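Local coordinates for 2-hydroxyisobutanoyl-CoA mutase large subunit (Aquincola tertiaricarbonis, PDB 4R3U), which works with its small cobalamin-binding partner subunit to interconvert 2-hydroxyisobutyryl-CoA and (S)-3-hydroxybutyryl-CoA, at residues W96-I101 and G121-S126; R113-I118 and A166-E171; A297-S302 and R339-T344. All blocks are in the same frame, centred on the assembly; numbering follows the deposited sequence.

From the N terminus, strand 97-102 opens the TIM barrel and helix 107-119 returns the chain to strand 125-128; interaction 1 closes this first beta-alpha-beta loop. Residues 113-118 of interaction 2 lie within that loop but pair with 166-171, past helix 158-164, so interactions 1 and 2 cross along the chain. They also touch in space, F114 and I168 both packing on I125. Interaction 3 follows in series, closing the later beta-alpha-beta loop between strands 298-302 and 340-344. Strand 375-377 stands between strands 97-102 and 340-344, so interactions 1 and 3 share one parallel sheet, and I101 CD1 packs on Q343 NE2 beside the substrate.

Interaction 1 of 3, residues W96-I101 and G121-S126; sequences WTMRQI and GQTGIS. With 3KK (S-{(3R,5R,9R)-1-[(2R,3S,4R,5R)-5-(6-amino-9H-purin-9-yl)-4-hydroxy-3-(phosphonooxy)tetrahydrofuran-2-yl]-3,5,9-trihydroxy-8,8-dimethyl-3,5-dioxido-10,14-dioxo-2,4,6-trioxa-11,15-diaza-3lambda~5~,5lambda~5~-diphosphaheptadecan-17-yl} 2-hydroxy-2-methylpropanethioate), chain F.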
loop_
_atom_site.group_PDB
_atom_site.type_symbol
_atom_site.label_atom_id
_atom_site.label_comp_id
_atom_site.label_asym_id
_atom_site.label_seq_id
_atom_site.Cartn_x
_atom_site.Cartn_y
_atom_site.Cartn_z
ATOM N N TRP A 96 -7.045 7.223 14.356
ATOM C CA TRP A 96 -7.236 8.487 13.640
ATOM C C TRP A 96 -8.686 8.510 13.088
ATOM O O TRP A 96 -9.285 7.452 12.876
ATOM C CB TRP A 96 -6.197 8.623 12.477
ATOM C CG TRP A 96 -6.272 7.531 11.454
ATOM C CD1 TRP A 96 -7.031 7.524 10.318
ATOM C CD2 TRP A 96 -5.653 6.236 11.538
ATOM N NE1 TRP A 96 -6.900 6.310 9.669
ATOM C CE2 TRP A 96 -6.059 5.502 10.397
ATOM C CE3 TRP A 96 -4.743 5.643 12.443
ATOM C CZ2 TRP A 96 -5.620 4.185 10.151
ATOM C CZ3 TRP A 96 -4.294 4.342 12.189
ATOM C CH2 TRP A 96 -4.726 3.630 11.055
ATOM N N THR A 97 -9.239 9.694 12.865
ATOM C CA THR A 97 -10.564 9.815 12.289
ATOM C C THR A 97 -10.447 9.474 10.795
ATOM O O THR A 97 -9.553 9.968 10.096
ATOM C CB THR A 97 -11.145 11.223 12.516
ATOM O OG1 THR A 97 -11.018 11.600 13.889
ATOM C CG2 THR A 97 -12.612 11.304 12.174
ATOM N N MET A 98 -11.308 8.569 10.334
ATOM C CA MET A 98 -11.398 8.196 8.938
ATOM C C MET A 98 -12.506 9.130 8.464
ATOM O O MET A 98 -13.702 8.929 8.752
ATOM C CB MET A 98 -11.740 6.712 8.797
ATOM C CG MET A 98 -10.745 5.848 9.549
ATOM S SD MET A 98 -10.899 4.106 9.212
ATOM C CE MET A 98 -9.638 3.469 10.312
ATOM N N ARG A 99 -12.049 10.265 7.916
ATOM C CA ARG A 99 -12.879 11.399 7.532
ATOM C C ARG A 99 -12.713 11.737 6.031
ATOM O O ARG A 99 -11.787 12.460 5.626
ATOM C CB ARG A 99 -12.506 12.577 8.429
ATOM C CG ARG A 99 -13.398 13.784 8.265
ATOM C CD ARG A 99 -12.806 15.024 8.893
ATOM N NE ARG A 99 -12.446 14.838 10.301
ATOM C CZ ARG A 99 -13.307 14.881 11.310
ATOM N NH1 ARG A 99 -14.597 15.083 11.084
ATOM N NH2 ARG A 99 -12.885 14.708 12.550
ATOM N N GLN A 100 -13.649 11.191 5.221
ATOM C CA GLN A 100 -13.714 11.329 3.774
ATOM C C GLN A 100 -14.522 12.543 3.324
ATOM O O GLN A 100 -15.641 12.765 3.812
ATOM C CB GLN A 100 -14.300 10.051 3.146
ATOM C CG GLN A 100 -13.466 8.805 3.359
ATOM C CD GLN A 100 -12.090 8.891 2.768
ATOM O OE1 GLN A 100 -11.092 8.910 3.486
ATOM N NE2 GLN A 100 -12.003 8.913 1.450
ATOM N N ILE A 101 -13.977 13.296 2.346
ATOM C CA ILE A 101 -14.646 14.472 1.767
ATOM C C ILE A 101 -15.898 14.009 1.010
ATOM O O ILE A 101 -15.868 13.000 0.301
ATOM C CB ILE A 101 -13.722 15.282 0.800
ATOM C CG1 ILE A 101 -12.465 15.852 1.444
ATOM C CG2 ILE A 101 -14.492 16.316 0.067
ATOM C CD1 ILE A 101 -11.272 15.800 0.469
ATOM N N GLY A 121 -17.980 2.974 7.294
ATOM C CA GLY A 121 -17.016 3.019 8.386
ATOM C C GLY A 121 -16.317 4.336 8.643
ATOM O O GLY A 121 -15.358 4.361 9.422
ATOM N N GLN A 122 -16.760 5.433 7.996
ATOM C CA GLN A 122 -16.165 6.725 8.286
ATOM C C GLN A 122 -16.653 7.150 9.706
ATOM O O GLN A 122 -17.804 6.885 10.079
ATOM C CB GLN A 122 -16.506 7.761 7.213
ATOM C CG GLN A 122 -17.484 8.878 7.649
ATOM C CD GLN A 122 -17.518 9.983 6.645
ATOM O OE1 GLN A 122 -16.499 10.297 5.969
ATOM N NE2 GLN A 122 -18.679 10.607 6.536
ATOM N N THR A 123 -15.733 7.754 10.488
ATOM C CA THR A 123 -15.871 8.158 11.887
ATOM C C THR A 123 -15.911 9.678 12.102
ATOM O O THR A 123 -16.053 10.151 13.231
ATOM C CB THR A 123 -14.809 7.400 12.729
ATOM O OG1 THR A 123 -13.501 7.718 12.245
ATOM C CG2 THR A 123 -15.004 5.864 12.674
ATOM N N GLY A 124 -15.823 10.424 11.009
ATOM C CA GLY A 124 -15.896 11.883 10.986
ATOM C C GLY A 124 -16.434 12.376 9.664
ATOM O O GLY A 124 -16.178 11.760 8.641
ATOM N N ILE A 125 -17.184 13.476 9.671
ATOM C CA ILE A 125 -17.737 14.074 8.456
ATOM C C ILE A 125 -16.804 15.176 7.896
ATOM O O ILE A 125 -16.304 15.995 8.657
ATOM C CB ILE A 125 -19.185 14.576 8.721
ATOM C CG1 ILE A 125 -20.184 13.408 8.614
ATOM C CG2 ILE A 125 -19.600 15.774 7.835
ATOM C CD1 ILE A 125 -21.355 13.557 9.536
ATOM N N SER A 126 -16.575 15.174 6.574
ATOM C CA SER A 126 -15.825 16.211 5.878
ATOM C C SER A 126 -16.723 16.725 4.758
ATOM O O SER A 126 -17.364 15.935 4.070
ATOM C CB SER A 126 -14.490 15.696 5.334
ATOM O OG SER A 126 -13.804 16.680 4.568
HETATM C C4 3KK F . -10.111 21.419 -1.138
HETATM C C3 3KK F . -9.786 20.103 -0.440
HETATM C C2 3KK F . -8.515 19.492 -1.027
HETATM O O3 3KK F . -10.872 19.221 -0.670
HETATM C C1 3KK F . -9.608 20.272 1.075
HETATM O O1 3KK F . -9.005 21.228 1.568
HETATM S S1P 3KK F . -10.344 18.971 2.008
HETATM C C2P 3KK F . -10.020 19.456 3.727
HETATM C C3P 3KK F . -10.829 18.601 4.669
HETATM N N4P 3KK F . -10.462 18.963 6.031
HETATM C C5P 3KK F . -10.623 18.126 7.060
HETATM O O5P 3KK F . -11.104 16.991 6.969
HETATM C C6P 3KK F . -10.150 18.717 8.392
HETATM C C7P 3KK F . -10.461 17.809 9.572
HETATM N N8P 3KK F . -9.900 18.371 10.806
HETATM C C9P 3KK F . -10.208 17.856 12.006
HETATM O O9P 3KK F . -10.989 16.912 12.142
HETATM C CAP 3KK F . -9.612 18.592 13.241
HETATM O OAP 3KK F . -9.569 20.022 13.050
HETATM C CBP 3KK F . -8.306 17.982 13.855
HETATM C CDP 3KK F . -7.984 18.673 15.188
HETATM C CEP 3KK F . -7.102 18.172 12.925
HETATM C CCP 3KK F . -8.482 16.481 14.168
HETATM O O6A 3KK F . -9.671 16.314 14.961
HETATM P P2A 3KK F . -10.437 14.944 15.167
HETATM O O4A 3KK F . -10.538 14.233 13.884
HETATM O O5A 3KK F . -11.681 15.245 15.915
HETATM O O3A 3KK F . -9.366 14.145 16.089
HETATM P P1A 3KK F . -8.920 14.491 17.632
HETATM O O1A 3KK F . -9.259 15.884 18.027
HETATM O O2A 3KK F . -7.527 14.040 17.788
HETATM O O5B 3KK F . -9.889 13.406 18.364
HETATM C C5B 3KK F . -11.225 13.707 18.824
HETATM C C4B 3KK F . -11.309 13.534 20.352
HETATM O O4B 3KK F . -10.702 12.281 20.793
HETATM C C3B 3KK F . -10.569 14.655 21.074
HETATM O O3B 3KK F . -11.318 14.990 22.268
HETATM P P3B 3KK F . -12.105 16.388 22.459
HETATM O O8A 3KK F . -11.018 17.385 22.345
HETATM O O7A 3KK F . -13.093 16.367 21.361
HETATM O O9A 3KK F . -12.685 16.225 23.815
HETATM C C2B 3KK F . -9.235 14.024 21.431
HETATM O O2B 3KK F . -8.638 14.643 22.577
HETATM C C1B 3KK F . -9.628 12.587 21.708
HETATM N N9A 3KK F . -8.506 11.632 21.467
HETATM C C8A 3KK F . -7.884 11.343 20.325
HETATM N N7A 3KK F . -6.942 10.440 20.581
HETATM C C5A 3KK F . -6.989 10.142 21.885
HETATM C C4A 3KK F . -7.973 10.885 22.433
HETATM N N3A 3KK F . -8.267 10.803 23.756
HETATM C C2A 3KK F . -7.552 9.916 24.593
HETATM N N1A 3KK F . -6.527 9.151 23.970
HETATM C C6A 3KK F . -6.269 9.297 22.653
HETATM N N6A 3KK F . -5.307 8.589 22.059
HETATM O O HOH W 1 -11.714 6.315 13.370
HETATM O O HOH W 2 -17.975 13.219 4.867
#
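The carbonyl oxygen of M98 is gripped by two backbone amides: T123 N binds it at 2.9 Å, in the carbonyl plane, while G124 N adds a weak bond. This pairing joins the start of strand 97-102 to the chain entering strand 125-128, the ends of the first beta-alpha-beta unit of the TIM barrel. The backbone N of M98 is engaged as well, donating an almost straight bond to the hydroxyl T123 OG1 (3.0 Å). G121, in a Schellman motif at the end of helix 107-119, brings Q122 and T123 to this turn. Q122 then reaches alongside the first segment in an extended chain, and its OE1 takes the amide hydrogen of Q100 N at 3.1 Å, nearly head-on to the side-chain carbonyl. Its NE2 and the backbone S126 N both donate to a water that in turn binds Q100 O.

R99 ties the segment pair to the substrate, 2-hydroxyisobutyryl-CoA. With CG anti to its backbone N (chi1 -173°) and a bend at chi3 (-54°), the guanidinium lies between G124 CA over one face and the pantetheine oxygen O9P over the other. R99 NH1 meets I125 O at 3.1 Å within the guanidinium plane, though 45° above the carbonyl plane; R99 NH2 bonds the pyrophosphate oxygen O4A at 2.7 Å. Bonds from NE to S375 and from NH2 to S174 help fix the rotation of the group, and the positive guanidinium probably balances part of the negative charge of the pyrophosphate. T97 OG1 also lies next to O4A, while its methyl packs on G124. Farther along the substrate, I101 CG1 rests 3.5 Å from S126 OG, and I101 CD1 reaches the acyl hydroxyl O3 at 3.6 Å.

Interaction 2 of 3, residues R113-I118 and A166-E171; sequences RFKYLI and ADIDLE
K115, I168 and D167 carry most of this contact, in which helix 107-119 on the outside of the barrel meets the loop that leads from helix 158-164 to strand 175-178. K115 has the most surface buried. Its chain leaves the helix with CG beside the backbone N (chi1 -64°) and stays extended beyond CG, so that the ammonium group spans the gap to the loop. There K115 NZ forms a salt bridge with D167 OD2 at 2.7 Å, meeting that oxygen on its anti lone pair, the one turned away from the other carboxylate oxygen. The same nitrogen makes a weak hydrogen bond to the backbone A166 O at 3.4 Å, and it also donates to N111 OD1, one turn earlier in the helix. N111 ND2 in turn binds A166 O, so that carbonyl is held by N111, with a weaker share from K115. D167 adopts left-handed helical backbone angles (60°/25°), which turn the chain between A166 and I168.

I168 makes the apolar half of the contact. Its CB points at the helix, and the tip of its longer branch, CD1, sits among three residues: 4.2 Å from I118 CD1, 4.4 Å from F114 CB and 4.4 Å from K115 CG, the aliphatic root of the same lysine that makes the salt bridge. At these separations the packing is light van der Waals contact. F114, I118 and I168 all lean on I125 of strand 125-128, which places I168 at the seam between helix, loop and barrel strand. The chemistry is thus divided: F114 and I168 pack in the buried part, with I118 at its margin, whereas the ion pair lies on the solvent side, where D167 is exposed and its charge attraction is probably weakened by water.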
loop_
_atom_site.group_PDB
_atom_site.type_symbol
_atom_site.label_atom_id
_atom_site.label_comp_id
_atom_site.label_asym_id
_atom_site.label_seq_id
_atom_site.Cartn_x
_atom_site.Cartn_y
_atom_site.Cartn_z
ATOM N N ARG A 113 -24.653 10.944 0.742
ATOM C CA ARG A 113 -23.244 10.504 0.727
ATOM C C ARG A 113 -22.653 10.407 2.151
ATOM O O ARG A 113 -21.938 9.448 2.413
ATOM C CB ARG A 113 -22.371 11.408 -0.168
ATOM C CG ARG A 113 -20.923 10.922 -0.376
ATOM C CD ARG A 113 -20.796 9.552 -1.042
ATOM N NE ARG A 113 -21.125 9.648 -2.457
ATOM C CZ ARG A 113 -20.226 9.830 -3.412
ATOM N NH1 ARG A 113 -20.608 9.957 -4.666
ATOM N NH2 ARG A 113 -18.942 9.974 -3.108
ATOM N N PHE A 114 -22.971 11.368 3.079
ATOM C CA PHE A 114 -22.531 11.292 4.489
ATOM C C PHE A 114 -22.947 9.952 5.073
ATOM O O PHE A 114 -22.122 9.236 5.640
ATOM C CB PHE A 114 -23.130 12.417 5.362
ATOM C CG PHE A 114 -22.558 13.797 5.160
ATOM C CD1 PHE A 114 -21.345 13.983 4.492
ATOM C CD2 PHE A 114 -23.242 14.923 5.615
ATOM C CE1 PHE A 114 -20.823 15.271 4.304
ATOM C CE2 PHE A 114 -22.693 16.199 5.468
ATOM C CZ PHE A 114 -21.496 16.367 4.796
ATOM N N LYS A 115 -24.233 9.619 4.901
ATOM C CA LYS A 115 -24.874 8.390 5.394
ATOM C C LYS A 115 -24.240 7.143 4.809
ATOM O O LYS A 115 -23.940 6.220 5.568
ATOM C CB LYS A 115 -26.396 8.455 5.223
ATOM C CG LYS A 115 -26.988 9.573 6.078
ATOM C CD LYS A 115 -28.439 9.863 5.796
ATOM C CE LYS A 115 -29.034 10.736 6.875
ATOM N NZ LYS A 115 -30.297 11.382 6.413
ATOM N N TYR A 116 -23.939 7.149 3.491
ATOM C CA TYR A 116 -23.241 6.057 2.818
ATOM C C TYR A 116 -21.847 5.848 3.439
ATOM O O TYR A 116 -21.464 4.711 3.763
ATOM C CB TYR A 116 -23.089 6.346 1.315
ATOM C CG TYR A 116 -22.213 5.333 0.627
ATOM C CD1 TYR A 116 -22.713 4.084 0.260
ATOM C CD2 TYR A 116 -20.855 5.586 0.414
ATOM C CE1 TYR A 116 -21.894 3.124 -0.340
ATOM C CE2 TYR A 116 -20.021 4.623 -0.158
ATOM C CZ TYR A 116 -20.553 3.403 -0.554
ATOM O OH TYR A 116 -19.759 2.466 -1.157
ATOM N N LEU A 117 -21.074 6.954 3.547
ATOM C CA LEU A 117 -19.714 6.996 4.094
ATOM C C LEU A 117 -19.688 6.513 5.532
ATOM O O LEU A 117 -18.799 5.737 5.887
ATOM C CB LEU A 117 -19.112 8.422 3.961
ATOM C CG LEU A 117 -18.835 8.923 2.537
ATOM C CD1 LEU A 117 -18.467 10.371 2.543
ATOM C CD2 LEU A 117 -17.760 8.079 1.841
ATOM N N ILE A 118 -20.678 6.935 6.354
ATOM C CA ILE A 118 -20.836 6.460 7.739
ATOM C C ILE A 118 -21.112 4.943 7.765
ATOM O O ILE A 118 -20.464 4.218 8.510
ATOM C CB ILE A 118 -21.871 7.322 8.537
ATOM C CG1 ILE A 118 -21.275 8.750 8.752
ATOM C CG2 ILE A 118 -22.266 6.652 9.880
ATOM C CD1 ILE A 118 -22.226 9.854 9.170
ATOM N N ALA A 166 -29.170 16.734 8.010
ATOM C CA ALA A 166 -30.413 16.066 8.379
ATOM C C ALA A 166 -30.103 14.684 8.929
ATOM O O ALA A 166 -29.267 13.976 8.366
ATOM C CB ALA A 166 -31.332 15.960 7.170
ATOM N N ASP A 167 -30.742 14.328 10.060
ATOM C CA ASP A 167 -30.581 13.039 10.752
ATOM C C ASP A 167 -29.128 12.756 11.221
ATOM O O ASP A 167 -28.757 11.598 11.406
ATOM C CB ASP A 167 -31.159 11.857 9.918
ATOM C CG ASP A 167 -32.436 12.175 9.156
ATOM O OD1 ASP A 167 -33.495 12.385 9.815
ATOM O OD2 ASP A 167 -32.375 12.249 7.911
ATOM N N ILE A 168 -28.321 13.816 11.432
ATOM C CA ILE A 168 -26.931 13.684 11.873
ATOM C C ILE A 168 -26.811 14.235 13.269
ATOM O O ILE A 168 -27.081 15.418 13.458
ATOM C CB ILE A 168 -25.927 14.385 10.880
ATOM C CG1 ILE A 168 -26.069 13.890 9.393
ATOM C CG2 ILE A 168 -24.480 14.321 11.408
ATOM C CD1 ILE A 168 -25.499 12.485 9.012
ATOM N N ASP A 169 -26.415 13.398 14.249
ATOM C CA ASP A 169 -26.311 13.859 15.660
ATOM C C ASP A 169 -25.006 14.592 15.819
ATOM O O ASP A 169 -23.980 13.948 15.979
ATOM C CB ASP A 169 -26.407 12.688 16.663
ATOM C CG ASP A 169 -26.655 13.096 18.094
ATOM O OD1 ASP A 169 -26.189 14.184 18.493
ATOM O OD2 ASP A 169 -27.328 12.334 18.817
ATOM N N LEU A 170 -25.042 15.927 15.768
ATOM C CA LEU A 170 -23.844 16.770 15.814
ATOM C C LEU A 170 -23.018 16.677 17.088
ATOM O O LEU A 170 -21.804 16.977 17.048
ATOM C CB LEU A 170 -24.115 18.238 15.391
ATOM C CG LEU A 170 -24.960 18.471 14.139
ATOM C CD1 LEU A 170 -25.382 19.921 14.040
ATOM C CD2 LEU A 170 -24.283 17.984 12.904
ATOM N N GLU A 171 -23.663 16.230 18.195
ATOM C CA GLU A 171 -23.027 15.993 19.488
ATOM C C GLU A 171 -22.331 14.619 19.561
ATOM O O GLU A 171 -21.491 14.416 20.432
ATOM C CB GLU A 171 -24.049 16.062 20.595
ATOM C CG GLU A 171 -24.437 17.454 21.025
ATOM C CD GLU A 171 -25.558 17.374 22.033
ATOM O OE1 GLU A 171 -26.247 16.327 22.062
ATOM O OE2 GLU A 171 -25.743 18.346 22.802
#

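Interaction 3 of 3, residues A297-S302 and R339-T344; sequences AFFFVS and RFHCQT. With 3HC (3-hydroxybutanoyl-coenzyme A), chain E.
Strands 298-302 and 340-344 run parallel, axes 27° apart, bonded through H341 N to F298 O (3.0 Å), F300 N to H341 O (3.0 Å), Q343 N to F300 O and S302 N to Q343 O. They are neighbouring strands of the TIM barrel, joined through helix 306-327 in a beta-alpha-beta unit. On the helix-facing side F300 turns a ring edge toward the face of F340, centroids 5.9 Å apart, and C342 SG packs on S302 CB at 3.5 Å. The other side, formed by F299, H341, V301 and Q343, looks into the barrel, where F299, H341 and Q343 line the coenzyme A channel. F299 and H341 extend in the same direction next to each other, planes at 45°, with F299 CD1 3.3 Å from H341 CD2. F299 also meets Q343 OE1 at its ring edge, amide and ring planes only 15° apart. S375 binds H341 ND1 and N379 binds Q343 NE2, steadying both groups beside 3-hydroxybutanoyl-CoA, which occupies the same site as 2-hydroxyisobutyryl-CoA. Q343 OE1 lies 3.2 Å from its acyl C2, while the pantetheine oxygen O5P sits over the centre of the H341 ring, 3.1 Å above its plane.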
loop_
_atom_site.group_PDB
_atom_site.type_symbol
_atom_site.label_atom_id
_atom_site.label_comp_id
_atom_site.label_asym_id
_atom_site.label_seq_id
_atom_site.Cartn_x
_atom_site.Cartn_y
_atom_site.Cartn_z
ATOM N N ALA A 297 -5.274 23.905 14.999
ATOM C CA ALA A 297 -5.048 22.643 14.292
ATOM C C ALA A 297 -4.504 22.942 12.904
ATOM O O ALA A 297 -4.556 24.092 12.434
ATOM C CB ALA A 297 -6.340 21.827 14.215
ATOM N N PHE A 298 -3.956 21.911 12.266
ATOM C CA PHE A 298 -3.299 21.983 10.954
ATOM C C PHE A 298 -3.837 20.958 9.964
ATOM O O PHE A 298 -4.583 20.044 10.333
ATOM C CB PHE A 298 -1.783 21.791 11.142
ATOM C CG PHE A 298 -1.146 22.865 11.976
ATOM C CD1 PHE A 298 -1.193 22.810 13.369
ATOM C CD2 PHE A 298 -0.537 23.958 11.379
ATOM C CE1 PHE A 298 -0.656 23.840 14.142
ATOM C CE2 PHE A 298 0.026 24.978 12.160
ATOM C CZ PHE A 298 -0.048 24.914 13.530
ATOM N N PHE A 299 -3.459 21.126 8.700
ATOM C CA PHE A 299 -3.838 20.223 7.620
ATOM C C PHE A 299 -2.652 20.077 6.675
ATOM O O PHE A 299 -2.196 21.049 6.068
ATOM C CB PHE A 299 -5.123 20.728 6.910
ATOM C CG PHE A 299 -5.519 20.078 5.597
ATOM C CD1 PHE A 299 -5.358 18.709 5.396
ATOM C CD2 PHE A 299 -6.122 20.821 4.597
ATOM C CE1 PHE A 299 -5.746 18.111 4.204
ATOM C CE2 PHE A 299 -6.533 20.214 3.400
ATOM C CZ PHE A 299 -6.366 18.856 3.221
ATOM N N PHE A 300 -2.131 18.854 6.576
ATOM C CA PHE A 300 -0.977 18.549 5.711
ATOM C C PHE A 300 -1.261 17.426 4.711
ATOM O O PHE A 300 -2.162 16.623 4.911
ATOM C CB PHE A 300 0.269 18.227 6.566
ATOM C CG PHE A 300 0.706 19.401 7.411
ATOM C CD1 PHE A 300 1.238 20.551 6.817
ATOM C CD2 PHE A 300 0.549 19.381 8.798
ATOM C CE1 PHE A 300 1.611 21.648 7.596
ATOM C CE2 PHE A 300 0.937 20.472 9.573
ATOM C CZ PHE A 300 1.451 21.605 8.971
ATOM N N VAL A 301 -0.483 17.379 3.649
ATOM C CA VAL A 301 -0.555 16.311 2.655
ATOM C C VAL A 301 0.354 15.157 3.143
ATOM O O VAL A 301 1.277 15.378 3.948
ATOM C CB VAL A 301 -0.086 16.822 1.230
ATOM C CG1 VAL A 301 1.415 17.120 1.197
ATOM C CG2 VAL A 301 -0.461 15.852 0.129
ATOM N N SER A 302 0.119 13.958 2.613
ATOM C CA SER A 302 1.004 12.821 2.762
ATOM C C SER A 302 1.397 12.549 1.325
ATOM O O SER A 302 0.603 12.010 0.534
ATOM C CB SER A 302 0.300 11.618 3.365
ATOM O OG SER A 302 1.254 10.573 3.440
ATOM N N ARG A 339 -1.849 19.079 16.373
ATOM C CA ARG A 339 -2.872 18.125 15.956
ATOM C C ARG A 339 -3.091 18.447 14.480
ATOM O O ARG A 339 -3.121 19.634 14.116
ATOM C CB ARG A 339 -4.203 18.286 16.746
ATOM C CG ARG A 339 -4.120 18.033 18.260
ATOM C CD ARG A 339 -5.418 18.413 18.939
ATOM N NE ARG A 339 -5.809 19.776 18.566
ATOM C CZ ARG A 339 -7.056 20.207 18.420
ATOM N NH1 ARG A 339 -8.080 19.396 18.646
ATOM N NH2 ARG A 339 -7.287 21.452 18.053
ATOM N N PHE A 340 -3.196 17.405 13.622
ATOM C CA PHE A 340 -3.372 17.623 12.188
ATOM C C PHE A 340 -4.232 16.598 11.459
ATOM O O PHE A 340 -4.255 15.417 11.819
ATOM C CB PHE A 340 -2.016 17.837 11.460
ATOM C CG PHE A 340 -1.190 16.598 11.185
ATOM C CD1 PHE A 340 -0.422 16.009 12.192
ATOM C CD2 PHE A 340 -1.125 16.054 9.902
ATOM C CE1 PHE A 340 0.386 14.895 11.919
ATOM C CE2 PHE A 340 -0.347 14.915 9.644
ATOM C CZ PHE A 340 0.411 14.353 10.647
ATOM N N HIS A 341 -4.968 17.095 10.440
ATOM C CA HIS A 341 -5.729 16.288 9.509
ATOM C C HIS A 341 -4.754 16.088 8.362
ATOM O O HIS A 341 -3.931 16.968 8.067
ATOM C CB HIS A 341 -6.976 17.019 8.990
ATOM C CG HIS A 341 -7.664 16.306 7.847
ATOM N ND1 HIS A 341 -8.382 15.134 8.041
ATOM C CD2 HIS A 341 -7.678 16.596 6.530
ATOM C CE1 HIS A 341 -8.801 14.762 6.857
ATOM N NE2 HIS A 341 -8.425 15.615 5.919
ATOM N N CYS A 342 -4.842 14.933 7.718
ATOM C CA CYS A 342 -3.968 14.604 6.600
ATOM C C CYS A 342 -4.812 14.124 5.415
ATOM O O CYS A 342 -5.830 13.466 5.598
ATOM C CB CYS A 342 -2.935 13.554 7.025
ATOM S SG CYS A 342 -1.633 13.239 5.811
ATOM N N GLN A 343 -4.384 14.467 4.206
ATOM C CA GLN A 343 -4.993 13.983 2.982
ATOM C C GLN A 343 -3.842 13.490 2.159
ATOM O O GLN A 343 -2.782 14.120 2.155
ATOM C CB GLN A 343 -5.782 15.079 2.248
ATOM C CG GLN A 343 -6.562 14.561 1.026
ATOM C CD GLN A 343 -7.439 15.609 0.378
ATOM O OE1 GLN A 343 -7.732 16.671 0.933
ATOM N NE2 GLN A 343 -7.920 15.317 -0.799
ATOM N N THR A 344 -4.029 12.349 1.484
ATOM C CA THR A 344 -3.023 11.760 0.622
ATOM C C THR A 344 -2.863 12.667 -0.602
ATOM O O THR A 344 -3.811 13.405 -0.944
ATOM C CB THR A 344 -3.345 10.271 0.357
ATOM O OG1 THR A 344 -4.580 10.152 -0.351
ATOM C CG2 THR A 344 -3.411 9.439 1.649
HETATM N N1A 3HC E . -6.509 9.138 23.946
HETATM C C2A 3HC E . -7.564 9.913 24.639
HETATM N N3A 3HC E . -8.276 10.820 23.730
HETATM C C4A 3HC E . -7.969 10.890 22.412
HETATM C C5A 3HC E . -6.983 10.146 21.866
HETATM C C6A 3HC E . -6.259 9.303 22.635
HETATM N N6A 3HC E . -5.297 8.597 22.041
HETATM N N7A 3HC E . -6.943 10.436 20.563
HETATM C C8A 3HC E . -7.889 11.335 20.306
HETATM N N9A 3HC E . -8.499 11.638 21.447
HETATM C C1B 3HC E . -9.624 12.591 21.691
HETATM C C2B 3HC E . -9.240 14.030 21.414
HETATM O O2B 3HC E . -8.645 14.649 22.559
HETATM C C3B 3HC E . -10.580 14.653 21.059
HETATM O O3B 3HC E . -11.329 14.982 22.255
HETATM P P3B 3HC E . -12.112 16.381 22.454
HETATM O O7A 3HC E . -13.097 16.372 21.353
HETATM O O8A 3HC E . -12.695 16.209 23.807
HETATM O O9A 3HC E . -11.021 17.376 22.352
HETATM C C4B 3HC E . -11.313 13.528 20.337
HETATM O O4B 3HC E . -10.703 12.278 20.780
HETATM C C5B 3HC E . -11.229 13.701 18.810
HETATM O O5B 3HC E . -9.895 13.395 18.348
HETATM P P1A 3HC E . -8.917 14.478 17.624
HETATM O O1A 3HC E . -9.252 15.872 18.023
HETATM O O2A 3HC E . -7.527 14.020 17.786
HETATM O O3A 3HC E . -9.358 14.140 16.078
HETATM P P2A 3HC E . -10.429 14.941 15.156
HETATM O O4A 3HC E . -10.530 14.233 13.872
HETATM O O5A 3HC E . -11.674 15.240 15.905
HETATM O O6A 3HC E . -9.664 16.311 14.954
HETATM C CBP 3HC E . -8.304 17.986 13.850
HETATM C CCP 3HC E . -8.479 16.483 14.157
HETATM C CDP 3HC E . -7.982 18.671 15.186
HETATM C CEP 3HC E . -7.100 18.180 12.921
HETATM C CAP 3HC E . -9.610 18.597 13.239
HETATM O OAP 3HC E . -9.564 20.028 13.048
HETATM C C9P 3HC E . -10.212 17.863 12.006
HETATM O O9P 3HC E . -11.002 16.927 12.144
HETATM N N8P 3HC E . -9.898 18.369 10.803
HETATM C C7P 3HC E . -10.461 17.805 9.571
HETATM C C6P 3HC E . -10.154 18.711 8.387
HETATM C C5P 3HC E . -10.631 18.114 7.059
HETATM O O5P 3HC E . -11.108 16.979 6.972
HETATM N N4P 3HC E . -10.476 18.950 6.027
HETATM C C3P 3HC E . -10.843 18.583 4.666
HETATM C C2P 3HC E . -10.027 19.433 3.730
HETATM S S1P 3HC E . -10.327 18.998 1.990
HETATM C C1 3HC E . -9.244 20.236 1.257
HETATM O O1 3HC E . -9.164 21.396 1.657
HETATM C C2 3HC E . -8.317 19.754 0.128
HETATM C C3 3HC E . -9.049 19.616 -1.209
HETATM O O3 3HC E . -10.143 18.718 -1.057
HETATM C C4 3HC E . -9.539 20.978 -1.724
#